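Local structure of D-lactate dehydrogenase (Fermentative) (Pseudomonas aeruginosa, 6ABJ) at residues V88-R91 against H97-L100; H112-S117 against A324-D329; R79-G84 against L106-V111. The protein is a tetrameric, NADH-dependent D-lactate dehydrogenase of the D-isomer-specific 2-hydroxyacid dehydrogenase family, interconverting pyruvate and D-lactate, probably in fermentation. One frame throughout, in Å; residues are numbered along the deposited sequence.

Interaction 1: residues V88-R91 against H97-L100; sequences VALR and HVDL
Leu90, at the end of strand 87-90, meets His97 and Val98 in the loop that leads into helix 100-105, at the start of a beta-alpha-beta crossover in the five-stranded, flavodoxin-like sheet of the catalytic (substrate) domain. The buried side is purely apolar. Leu90 and Val98 point at each other tip to tip, and both methyls of the leucine rest against one methyl of the valine, with CD2 4.1 Å from Val98 CG2. Leu72, a loop residue, touches both of these side chains, Tyr95 adds to the cover over Leu90, and Val110 of the next strand borders them both.

The His97 side is the more solvent-exposed one: Leu90 and Val98 are buried, the histidine only in part. With chi1 at 58°, CG lies between the backbone N and the carbonyl carbon, which folds the imidazole back under the neighbouring valine: Val98 CG2 sits 4.0 Å above the ring plane, over its centre. Leu90 runs past the ring in the opposite direction and approaches it obliquely. Beyond the contact, Asp99 N-caps helix 100-105 through Ala102 N. Where the histidine and the strand come nearest, Leu90 CD2 lies 3.9 Å from His97 NE2.

Interaction 2: residues H112-S117 against A324-D329; sequences HVPAYS and ADTTLD. With ACT (acetate ion), chain D.
Val113 and Thr326 bring the two backbones nearest, their CA atoms 6.4 Å apart. Residues 112-117 form an irregular, mostly extended chain that leaves strand 110-111 for helix 118-134; residues 324-329 are a regular piece of helix 317-335, and the loop lies along its flank. Pro114 and Thr326 point at each other tip to tip, Pro114 CD being 4.0 Å from Thr326 CG2. The same threonine methyl is 4.3 Å from Val113 CG2. With chi1 at -71°, Thr326 turns OG1 back to Ala322 O of its own helix and leaves CG2 to face the loop. Thr327 likewise bonds Ile323 O through OG1, and the Val113 side chain crosses it at about a right angle, with CG2 3.6 Å from Thr327 OG1.

Further along, Tyr116 makes no contact with residues 324-329 but packs on Ile323 of the same helix. Its OH donates to an acetate ion, probably from the crystallisation liquor, 2.6 Å from OXT, which lies at the ring edge and in its plane; Gly94 N also binds the acetate. Chemically, the threonine hydroxyls are taken up by their own helix, so residues 112-117 and 324-329 meet largely by van der Waals packing; a weak bond from Asn330 ND2 to His112 O lies just outside. Tyr116, stacked on Phe314, uses its hydroxyl for the acetate and Ala93 N.

Interaction 3: residues R79-G84 against L106-V111; sequences RLAAGG and LGLPVV
Leu80, Ala81 and Leu108 meet without any ring, amide or guanidinium: the contact is of methyl and methylene carbons alone. The two segments are closest at Ala81 and Leu108, whose CA atoms are 7.1 Å apart. One branch of the leucine does the touching. With CG anti to the backbone N (chi1 -168°), Leu108 reaches across to the last turn of helix 74-82 and sets CD2 4.2 Å from Ala81 CB. That methyl also lies 4.4 Å from Leu80 CB, so it rests against two successive residues of the helix. Leu106 flanks the same alanine more loosely, its CD2 4.6 Å from Ala81 CB, while leaning on Leu77 and Glu78 one turn earlier. On its inner side Leu108 packs on Val88 of the sheet.

Each segment carries a helix end finished by glycine. Gly84, with phi at 96°, closes helix 74-82 in a Schellman motif, and Gly107 does the same for helix 100-105. After each glycine the backbone turns back into the sheet, as strands 87-90 and 110-111. Two such helix-to-strand returns side by side are what successive beta-alpha-beta crossovers produce, here in a five-stranded parallel sheet of order 2-1-3-4-5, the flavodoxin-like topology.

Strands 87-90 and 110-111 tie interactions 1 and 3 together: Leu90 N lies 2.9 Å from Val111 O, a probable hydrogen bond, and Leu90 CD1 packs 3.7 Å from Val110 CG1. In sequence, interaction 1 is nested inside the loop that interaction 3 closes; their centres are 10 Å apart. Interaction 2 continues from the end of strand 110-111 and touches interaction 1, with Leu90 CD1 4.1 Å from His112 CB and Arg91 CA 3.9 Å from Thr327 OG1. Phe314, which binds NADH in the complex although no cofactor is bound here, is about 8 Å from Val113 and about 11 Å from Leu90, side chain to side chain; interaction 3 lies away from the known cofactor-binding residues.

Interaction 1: residues V88-R91 against H97-L100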
loop_
_atom_site.group_PDB
_atom_site.type_symbol
_atom_site.label_atom_id
_atom_site.label_comp_id
_atom_site.label_asym_id
_atom_site.label_seq_id
_atom_site.Cartn_x
_atom_site.Cartn_y
_atom_site.Cartn_z
ATOM N N VAL B 88 1.968 41.227 2.712
ATOM C CA VAL B 88 1.794 39.815 2.417
ATOM C C VAL B 88 3.187 39.215 2.294
ATOM O O VAL B 88 3.936 39.595 1.422
ATOM C CB VAL B 88 1.078 39.654 1.043
ATOM C CG1 VAL B 88 0.991 38.167 0.638
ATOM C CG2 VAL B 88 -0.312 40.274 1.086
ATOM N N ALA B 89 3.540 38.311 3.201
ATOM C CA ALA B 89 4.834 37.630 3.178
ATOM C C ALA B 89 4.576 36.204 2.677
ATOM O O ALA B 89 3.836 35.453 3.345
ATOM C CB ALA B 89 5.439 37.542 4.555
ATOM N N LEU B 90 5.203 35.831 1.557
ATOM C CA LEU B 90 5.047 34.444 0.992
ATOM C C LEU B 90 6.191 33.637 1.534
ATOM O O LEU B 90 7.387 33.989 1.345
ATOM C CB LEU B 90 5.112 34.429 -0.501
ATOM C CG LEU B 90 4.305 35.465 -1.251
ATOM C CD1 LEU B 90 4.632 35.422 -2.716
ATOM C CD2 LEU B 90 2.836 35.223 -1.014
ATOM N N ARG B 91 5.875 32.547 2.239
ATOM C CA ARG B 91 6.911 31.623 2.713
ATOM C C ARG B 91 7.225 30.604 1.592
ATOM O O ARG B 91 7.268 29.391 1.820
ATOM C CB ARG B 91 6.522 30.901 4.010
ATOM C CG ARG B 91 5.176 30.190 4.002
ATOM C CD ARG B 91 4.875 29.574 5.364
ATOM N NE ARG B 91 3.730 28.661 5.349
ATOM C CZ ARG B 91 2.456 29.035 5.436
ATOM N NH1 ARG B 91 2.136 30.319 5.537
ATOM N NH2 ARG B 91 1.496 28.119 5.419
ATOM N N HIS B 97 -0.035 32.370 -7.594
ATOM C CA HIS B 97 -1.273 32.654 -6.865
ATOM C C HIS B 97 -1.554 34.141 -6.484
ATOM O O HIS B 97 -2.635 34.450 -5.933
ATOM C CB HIS B 97 -1.305 31.817 -5.589
ATOM C CG HIS B 97 -0.126 32.035 -4.641
ATOM N ND1 HIS B 97 1.204 32.051 -5.034
ATOM C CD2 HIS B 97 -0.110 32.170 -3.290
ATOM C CE1 HIS B 97 1.971 32.167 -3.969
ATOM N NE2 HIS B 97 1.200 32.233 -2.894
ATOM N N VAL B 98 -0.591 35.023 -6.715
ATOM C CA VAL B 98 -0.755 36.452 -6.334
ATOM C C VAL B 98 -1.090 37.308 -7.525
ATOM O O VAL B 98 -0.350 37.352 -8.499
ATOM C CB VAL B 98 0.542 37.027 -5.687
ATOM C CG1 VAL B 98 0.280 38.424 -5.142
ATOM C CG2 VAL B 98 1.027 36.129 -4.553
ATOM N N ASP B 99 -2.190 38.038 -7.466
ATOM C CA ASP B 99 -2.416 39.096 -8.480
ATOM C C ASP B 99 -1.588 40.365 -8.122
ATOM O O ASP B 99 -2.006 41.142 -7.290
ATOM C CB ASP B 99 -3.920 39.428 -8.544
ATOM C CG ASP B 99 -4.255 40.430 -9.655
ATOM O OD1 ASP B 99 -3.325 41.020 -10.307
ATOM O OD2 ASP B 99 -5.479 40.669 -9.822
ATOM N N LEU B 100 -0.409 40.521 -8.722
ATOM C CA LEU B 100 0.573 41.528 -8.282
ATOM C C LEU B 100 0.125 42.901 -8.691
ATOM O O LEU B 100 0.389 43.856 -8.009
ATOM C CB LEU B 100 1.944 41.254 -8.901
ATOM C CG LEU B 100 2.695 39.990 -8.432
ATOM C CD1 LEU B 100 3.861 39.653 -9.350
ATOM C CD2 LEU B 100 3.171 40.172 -7.012
#

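Interaction 2: residues H112-S117 against A324-D329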
loop_
_atom_site.group_PDB
_atom_site.type_symbol
_atom_site.label_atom_id
_atom_site.label_comp_id
_atom_site.label_asym_id
_atom_site.label_seq_id
_atom_site.Cartn_x
_atom_site.Cartn_y
_atom_site.Cartn_z
ATOM N N HIS B 112 8.982 37.554 -0.736
ATOM C CA HIS B 112 9.116 36.092 -0.872
ATOM C C HIS B 112 10.521 35.601 -0.572
ATOM O O HIS B 112 11.433 36.381 -0.300
ATOM C CB HIS B 112 8.736 35.722 -2.291
ATOM C CG HIS B 112 9.814 35.928 -3.300
ATOM N ND1 HIS B 112 9.912 35.132 -4.426
ATOM C CD2 HIS B 112 10.754 36.887 -3.434
ATOM C CE1 HIS B 112 10.914 35.574 -5.173
ATOM N NE2 HIS B 112 11.455 36.622 -4.585
ATOM N N VAL B 113 10.682 34.278 -0.623
ATOM C CA VAL B 113 11.960 33.615 -0.480
ATOM C C VAL B 113 12.581 33.521 -1.868
ATOM O O VAL B 113 11.980 32.904 -2.758
ATOM C CB VAL B 113 11.741 32.212 0.153
ATOM C CG1 VAL B 113 13.085 31.517 0.298
ATOM C CG2 VAL B 113 11.036 32.372 1.484
ATOM N N PRO B 114 13.809 34.067 -2.069
ATOM C CA PRO B 114 14.337 34.113 -3.410
ATOM C C PRO B 114 14.715 32.740 -3.975
ATOM O O PRO B 114 14.634 32.569 -5.174
ATOM C CB PRO B 114 15.583 34.987 -3.294
ATOM C CG PRO B 114 15.940 35.019 -1.851
ATOM C CD PRO B 114 14.747 34.582 -1.058
ATOM N N ALA B 115 15.146 31.803 -3.128
ATOM C CA ALA B 115 15.673 30.481 -3.573
ATOM C C ALA B 115 15.644 29.509 -2.390
ATOM O O ALA B 115 15.860 29.927 -1.272
ATOM C CB ALA B 115 17.097 30.612 -4.036
ATOM N N TYR B 116 15.411 28.211 -2.653
ATOM C CA TYR B 116 15.448 27.195 -1.630
ATOM C C TYR B 116 16.852 26.663 -1.480
ATOM O O TYR B 116 17.661 26.780 -2.403
ATOM C CB TYR B 116 14.509 26.052 -2.016
ATOM C CG TYR B 116 13.040 26.460 -2.088
ATOM C CD1 TYR B 116 12.412 27.015 -0.991
ATOM C CD2 TYR B 116 12.299 26.323 -3.266
ATOM C CE1 TYR B 116 11.081 27.382 -1.037
ATOM C CE2 TYR B 116 10.981 26.741 -3.311
ATOM C CZ TYR B 116 10.389 27.258 -2.190
ATOM O OH TYR B 116 9.072 27.659 -2.217
ATOM N N SER B 117 17.160 26.136 -0.298
ATOM C CA SER B 117 18.425 25.477 0.010
ATOM C C SER B 117 18.875 24.500 -1.086
ATOM O O SER B 117 18.158 23.511 -1.398
ATOM C CB SER B 117 18.252 24.662 1.290
ATOM O OG SER B 117 19.290 23.711 1.495
ATOM N N ALA B 324 12.200 30.163 7.016
ATOM C CA ALA B 324 11.645 30.932 8.157
ATOM C C ALA B 324 12.476 32.163 8.479
ATOM O O ALA B 324 11.905 33.240 8.649
ATOM C CB ALA B 324 11.523 30.044 9.365
ATOM N N ASP B 325 13.802 32.013 8.528
ATOM C CA ASP B 325 14.749 33.105 8.794
ATOM C C ASP B 325 14.614 34.190 7.709
ATOM O O ASP B 325 14.542 35.384 7.985
ATOM C CB ASP B 325 16.201 32.574 8.727
ATOM C CG ASP B 325 16.582 31.675 9.888
ATOM O OD1 ASP B 325 15.823 31.493 10.832
ATOM O OD2 ASP B 325 17.697 31.149 9.844
ATOM N N THR B 326 14.610 33.762 6.453
ATOM C CA THR B 326 14.470 34.647 5.344
ATOM C C THR B 326 13.139 35.398 5.434
ATOM O O THR B 326 13.107 36.639 5.290
ATOM C CB THR B 326 14.667 33.918 4.018
ATOM O OG1 THR B 326 16.074 33.599 3.923
ATOM C CG2 THR B 326 14.334 34.814 2.894
ATOM N N THR B 327 12.051 34.687 5.728
ATOM C CA THR B 327 10.729 35.314 5.729
ATOM C C THR B 327 10.608 36.340 6.904
ATOM O O THR B 327 10.131 37.453 6.697
ATOM C CB THR B 327 9.653 34.240 5.811
ATOM O OG1 THR B 327 9.757 33.400 4.638
ATOM C CG2 THR B 327 8.266 34.832 5.910
ATOM N N LEU B 328 11.061 35.968 8.104
ATOM C CA LEU B 328 11.048 36.882 9.236
ATOM C C LEU B 328 11.982 38.091 8.996
ATOM O O LEU B 328 11.593 39.248 9.280
ATOM C CB LEU B 328 11.354 36.137 10.553
ATOM C CG LEU B 328 10.297 35.082 10.949
ATOM C CD1 LEU B 328 10.470 34.568 12.367
ATOM C CD2 LEU B 328 8.872 35.571 10.771
ATOM N N ASP B 329 13.171 37.853 8.430
ATOM C CA ASP B 329 14.038 38.959 8.032
ATOM C C ASP B 329 13.371 39.859 7.001
ATOM O O ASP B 329 13.520 41.093 7.072
ATOM C CB ASP B 329 15.405 38.487 7.529
ATOM C CG ASP B 329 16.311 37.956 8.657
ATOM O OD1 ASP B 329 16.002 38.171 9.877
ATOM O OD2 ASP B 329 17.368 37.363 8.321
HETATM C C ACT D . 6.823 27.146 -4.735
HETATM O O ACT D . 6.257 27.246 -5.845
HETATM O OXT ACT D . 7.814 27.844 -4.431
HETATM C CH3 ACT D . 6.297 26.158 -3.737
#

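Interaction 3: residues R79-G84 against L106-V111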
loop_
_atom_site.group_PDB
_atom_site.type_symbol
_atom_site.label_atom_id
_atom_site.label_comp_id
_atom_site.label_asym_id
_atom_site.label_seq_id
_atom_site.Cartn_x
_atom_site.Cartn_y
_atom_site.Cartn_z
ATOM N N ARG B 79 -9.894 42.570 0.373
ATOM C CA ARG B 79 -10.457 42.318 1.686
ATOM C C ARG B 79 -9.393 42.441 2.807
ATOM O O ARG B 79 -9.630 43.034 3.863
ATOM C CB ARG B 79 -11.110 40.919 1.663
ATOM C CG ARG B 79 -11.807 40.453 2.960
ATOM C CD ARG B 79 -12.805 41.413 3.644
ATOM N NE ARG B 79 -12.867 41.310 5.122
ATOM C CZ ARG B 79 -11.860 41.592 5.976
ATOM N NH1 ARG B 79 -10.645 41.905 5.541
ATOM N NH2 ARG B 79 -12.050 41.508 7.291
ATOM N N LEU B 80 -8.213 41.897 2.568
ATOM C CA LEU B 80 -7.096 42.028 3.509
ATOM C C LEU B 80 -6.740 43.493 3.734
ATOM O O LEU B 80 -6.399 43.892 4.855
ATOM C CB LEU B 80 -5.830 41.351 2.946
ATOM C CG LEU B 80 -5.911 39.818 2.771
ATOM C CD1 LEU B 80 -4.652 39.307 2.121
ATOM C CD2 LEU B 80 -6.151 39.128 4.093
ATOM N N ALA B 81 -6.741 44.256 2.648
ATOM C CA ALA B 81 -6.325 45.693 2.727
ATOM C C ALA B 81 -7.347 46.506 3.523
ATOM O O ALA B 81 -6.984 47.220 4.466
ATOM C CB ALA B 81 -6.159 46.271 1.340
ATOM N N ALA B 82 -8.623 46.369 3.148
ATOM C CA ALA B 82 -9.764 46.928 3.895
ATOM C C ALA B 82 -9.740 46.517 5.375
ATOM O O ALA B 82 -10.090 47.303 6.245
ATOM C CB ALA B 82 -11.089 46.459 3.274
ATOM N N GLY B 83 -9.320 45.290 5.661
ATOM C CA GLY B 83 -9.193 44.838 7.035
ATOM C C GLY B 83 -7.926 45.266 7.756
ATOM O O GLY B 83 -7.740 44.890 8.919
ATOM N N GLY B 84 -7.027 45.983 7.069
ATOM C CA GLY B 84 -5.839 46.611 7.697
ATOM C C GLY B 84 -4.538 45.813 7.615
ATOM O O GLY B 84 -3.566 46.085 8.345
ATOM N N LEU B 106 -3.450 48.312 -4.770
ATOM C CA LEU B 106 -3.972 48.407 -3.409
ATOM C C LEU B 106 -2.924 48.867 -2.413
ATOM O O LEU B 106 -3.229 49.063 -1.233
ATOM C CB LEU B 106 -4.523 47.063 -2.983
ATOM C CG LEU B 106 -5.881 46.687 -3.624
ATOM C CD1 LEU B 106 -6.097 45.170 -3.528
ATOM C CD2 LEU B 106 -7.056 47.421 -2.986
ATOM N N GLY B 107 -1.705 49.055 -2.879
ATOM C CA GLY B 107 -0.639 49.451 -1.987
ATOM C C GLY B 107 -0.334 48.385 -0.952
ATOM O O GLY B 107 -0.146 48.680 0.224
ATOM N N LEU B 108 -0.279 47.113 -1.389
ATOM C CA LEU B 108 -0.011 46.021 -0.471
ATOM C C LEU B 108 1.226 45.261 -0.968
ATOM O O LEU B 108 1.122 44.525 -1.940
ATOM C CB LEU B 108 -1.242 45.115 -0.474
ATOM C CG LEU B 108 -1.445 44.032 0.546
ATOM C CD1 LEU B 108 -0.981 44.423 1.929
ATOM C CD2 LEU B 108 -2.928 43.681 0.565
ATOM N N PRO B 109 2.398 45.455 -0.321
ATOM C CA PRO B 109 3.644 44.901 -0.860
ATOM C C PRO B 109 3.714 43.382 -0.617
ATOM O O PRO B 109 3.000 42.859 0.248
ATOM C CB PRO B 109 4.747 45.639 -0.102
ATOM C CG PRO B 109 4.090 46.166 1.137
ATOM C CD PRO B 109 2.611 46.239 0.905
ATOM N N VAL B 110 4.486 42.712 -1.454
ATOM C CA VAL B 110 4.588 41.272 -1.425
ATOM C C VAL B 110 6.053 40.957 -1.330
ATOM O O VAL B 110 6.850 41.513 -2.067
ATOM C CB VAL B 110 4.000 40.650 -2.716
ATOM C CG1 VAL B 110 4.270 39.151 -2.709
ATOM C CG2 VAL B 110 2.487 40.914 -2.782
ATOM N N VAL B 111 6.429 40.118 -0.387
ATOM C CA VAL B 111 7.798 39.642 -0.329
ATOM C C VAL B 111 7.828 38.097 -0.424
ATOM O O VAL B 111 6.827 37.453 -0.176
ATOM C CB VAL B 111 8.498 40.115 0.953
ATOM C CG1 VAL B 111 8.706 41.636 0.826
ATOM C CG2 VAL B 111 7.756 39.681 2.189
#